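Local coordinates for hypothetical protein (Ralstonia eutropha, PDB 2OPK) that is of unknown function but belongs to the cupin superfamily and may act as a mannose-6-phosphate isomerase, at residues 31-36 / 105-110. Sequence-based numbering, arbitrary orientation.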
loop_
_atom_site.group_PDB
_atom_site.type_symbol
_atom_site.label_atom_id
_atom_site.label_comp_id
_atom_site.label_asym_id
_atom_site.label_seq_id
_atom_site.Cartn_x
_atom_site.Cartn_y
_atom_site.Cartn_z
ATOM N N LEU B 31 -4.748 -10.287 -9.542
ATOM C CA LEU B 31 -4.210 -9.211 -8.730
ATOM C C LEU B 31 -4.460 -7.826 -9.284
ATOM O O LEU B 31 -4.179 -7.560 -10.456
ATOM C CB LEU B 31 -2.693 -9.370 -8.533
ATOM C CG LEU B 31 -2.153 -8.257 -7.614
ATOM C CD1 LEU B 31 -2.324 -8.633 -6.159
ATOM C CD2 LEU B 31 -0.803 -7.977 -7.940
ATOM N N LYS B 32 -4.923 -6.919 -8.418
ATOM C CA LYS B 32 -5.018 -5.539 -8.777
ATOM C C LYS B 32 -4.603 -4.638 -7.604
ATOM O O LYS B 32 -5.064 -4.819 -6.483
ATOM C CB LYS B 32 -6.440 -5.217 -9.268
ATOM C CG LYS B 32 -6.691 -3.742 -9.514
ATOM C CD LYS B 32 -7.960 -3.492 -10.302
ATOM C CE LYS B 32 -9.190 -3.646 -9.433
ATOM N NZ LYS B 32 -10.446 -3.380 -10.243
ATOM N N ILE B 33 -3.732 -3.684 -7.895
ATOM C CA ILE B 33 -3.356 -2.630 -6.968
ATOM C C ILE B 33 -3.890 -1.355 -7.575
ATOM O O ILE B 33 -3.659 -1.081 -8.761
ATOM C CB ILE B 33 -1.830 -2.507 -6.808
ATOM C CG1 ILE B 33 -1.226 -3.843 -6.352
ATOM C CG2 ILE B 33 -1.464 -1.440 -5.770
ATOM C CD1 ILE B 33 0.349 -3.798 -6.275
ATOM N N GLU B 34 -4.591 -0.571 -6.766
ATOM C CA GLU B 34 -5.200 0.650 -7.251
ATOM C C GLU B 34 -5.225 1.741 -6.198
ATOM O O GLU B 34 -5.235 1.487 -4.996
ATOM C CB GLU B 34 -6.641 0.389 -7.722
ATOM C CG GLU B 34 -7.603 0.051 -6.595
ATOM C CD GLU B 34 -8.997 -0.305 -7.063
ATOM O OE1 GLU B 34 -9.339 -0.026 -8.247
ATOM O OE2 GLU B 34 -9.746 -0.866 -6.206
ATOM N N ARG B 35 -5.283 2.963 -6.705
ATOM C CA ARG B 35 -5.499 4.173 -5.913
ATOM C C ARG B 35 -7.006 4.538 -6.004
ATOM O O ARG B 35 -7.611 4.397 -7.073
ATOM C CB ARG B 35 -4.680 5.260 -6.562
ATOM C CG ARG B 35 -4.756 6.525 -5.956
ATOM C CD ARG B 35 -3.791 7.468 -6.612
ATOM N NE ARG B 35 -4.224 8.123 -7.847
ATOM C CZ ARG B 35 -3.799 9.352 -8.180
ATOM N NH1 ARG B 35 -2.992 10.009 -7.366
ATOM N NH2 ARG B 35 -4.149 9.956 -9.292
ATOM N N ILE B 36 -7.592 4.949 -4.884
ATOM C CA ILE B 36 -8.977 5.420 -4.820
ATOM C C ILE B 36 -8.912 6.841 -4.296
ATOM O O ILE B 36 -8.160 7.129 -3.340
ATOM C CB ILE B 36 -9.866 4.624 -3.858
ATOM C CG1 ILE B 36 -9.721 3.124 -4.107
ATOM C CG2 ILE B 36 -11.370 5.109 -3.966
ATOM C CD1 ILE B 36 -10.424 2.164 -3.058
ATOM N N LEU B 105 -5.121 3.205 -0.873
ATOM C CA LEU B 105 -4.397 2.191 -1.642
ATOM C C LEU B 105 -5.136 0.909 -1.383
ATOM O O LEU B 105 -5.379 0.558 -0.220
ATOM C CB LEU B 105 -2.954 2.065 -1.161
ATOM C CG LEU B 105 -2.093 1.085 -1.961
ATOM C CD1 LEU B 105 -1.846 1.580 -3.394
ATOM C CD2 LEU B 105 -0.788 0.907 -1.240
ATOM N N ALA B 106 -5.543 0.231 -2.451
ATOM C CA ALA B 106 -6.344 -0.964 -2.341
ATOM C C ALA B 106 -5.751 -2.104 -3.161
ATOM O O ALA B 106 -5.278 -1.894 -4.291
ATOM C CB ALA B 106 -7.783 -0.676 -2.758
ATOM N N VAL B 107 -5.764 -3.303 -2.571
ATOM C CA VAL B 107 -5.240 -4.505 -3.228
ATOM C C VAL B 107 -6.337 -5.550 -3.237
ATOM O O VAL B 107 -6.943 -5.830 -2.220
ATOM C CB VAL B 107 -3.972 -5.072 -2.564
ATOM C CG1 VAL B 107 -3.363 -6.264 -3.369
ATOM C CG2 VAL B 107 -2.905 -3.949 -2.364
ATOM N N HIS B 108 -6.598 -6.082 -4.425
ATOM C CA HIS B 108 -7.571 -7.112 -4.652
ATOM C C HIS B 108 -6.829 -8.352 -5.078
ATOM O O HIS B 108 -6.010 -8.308 -5.972
ATOM C CB HIS B 108 -8.546 -6.636 -5.741
ATOM C CG HIS B 108 -9.298 -5.386 -5.371
ATOM N ND1 HIS B 108 -10.478 -5.404 -4.647
ATOM C CD2 HIS B 108 -9.019 -4.077 -5.602
ATOM C CE1 HIS B 108 -10.898 -4.163 -4.468
ATOM N NE2 HIS B 108 -10.038 -3.340 -5.045
ATOM N N CYS B 109 -7.095 -9.467 -4.418
ATOM C CA CYS B 109 -6.426 -10.705 -4.742
ATOM C C CYS B 109 -7.275 -11.929 -4.405
ATOM O O CYS B 109 -8.321 -11.807 -3.742
ATOM C CB CYS B 109 -5.107 -10.762 -3.993
ATOM S SG CYS B 109 -5.291 -10.894 -2.243
ATOM N N ASP B 110 -6.807 -13.109 -4.823
ATOM C CA ASP B 110 -7.535 -14.378 -4.617
ATOM C C ASP B 110 -7.789 -14.651 -3.155
ATOM O O ASP B 110 -6.991 -14.245 -2.300
ATOM C CB ASP B 110 -6.767 -15.570 -5.219
ATOM C CG ASP B 110 -6.679 -15.511 -6.750
ATOM O OD1 ASP B 110 -7.574 -14.932 -7.402
ATOM O OD2 ASP B 110 -5.692 -16.038 -7.308
#
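His108 NE2 donates to Glu34 OE2 across two antiparallel strands at 2.7 Å, a short but bent bond (141° at the hydrogen). The carboxylate stands almost upright to the imidazole, their planes 82° apart; NE2 meets OE2 from above the carboxylate plane, and OE2 lies at the ring edge, slightly tilted from its plane. Glu34 reaches the ring with CG set between its backbone N and carbonyl carbon (chi1 69°) and an extended chain beyond. Lys32 runs alongside the histidine in the same direction, its CE 3.9 Å from His108 CD2. On this same face Ala106 CB touches both Glu34 CG and Ile36 CD1. Paired backbone N-H...O bonds join Lys32 to His108 and Glu34 to Ala106. The other face is mostly apolar: Leu31 CD1 rests on Val107 CG1 at 3.8 Å, and Ile33 CG2 on Leu105 CD1 at 3.9 Å. Here the second subunit packs, its Trp56 against Ile33 and its Leu105 against Leu105. The strands are neighbours in an antiparallel sheet of the cupin beta-barrel, flanked by strands 21-28 and 54-61. The two faces thus differ in chemistry: one buries hydrocarbon at the dimer interface, while on the other the carboxylate restrains the imidazole's rotation.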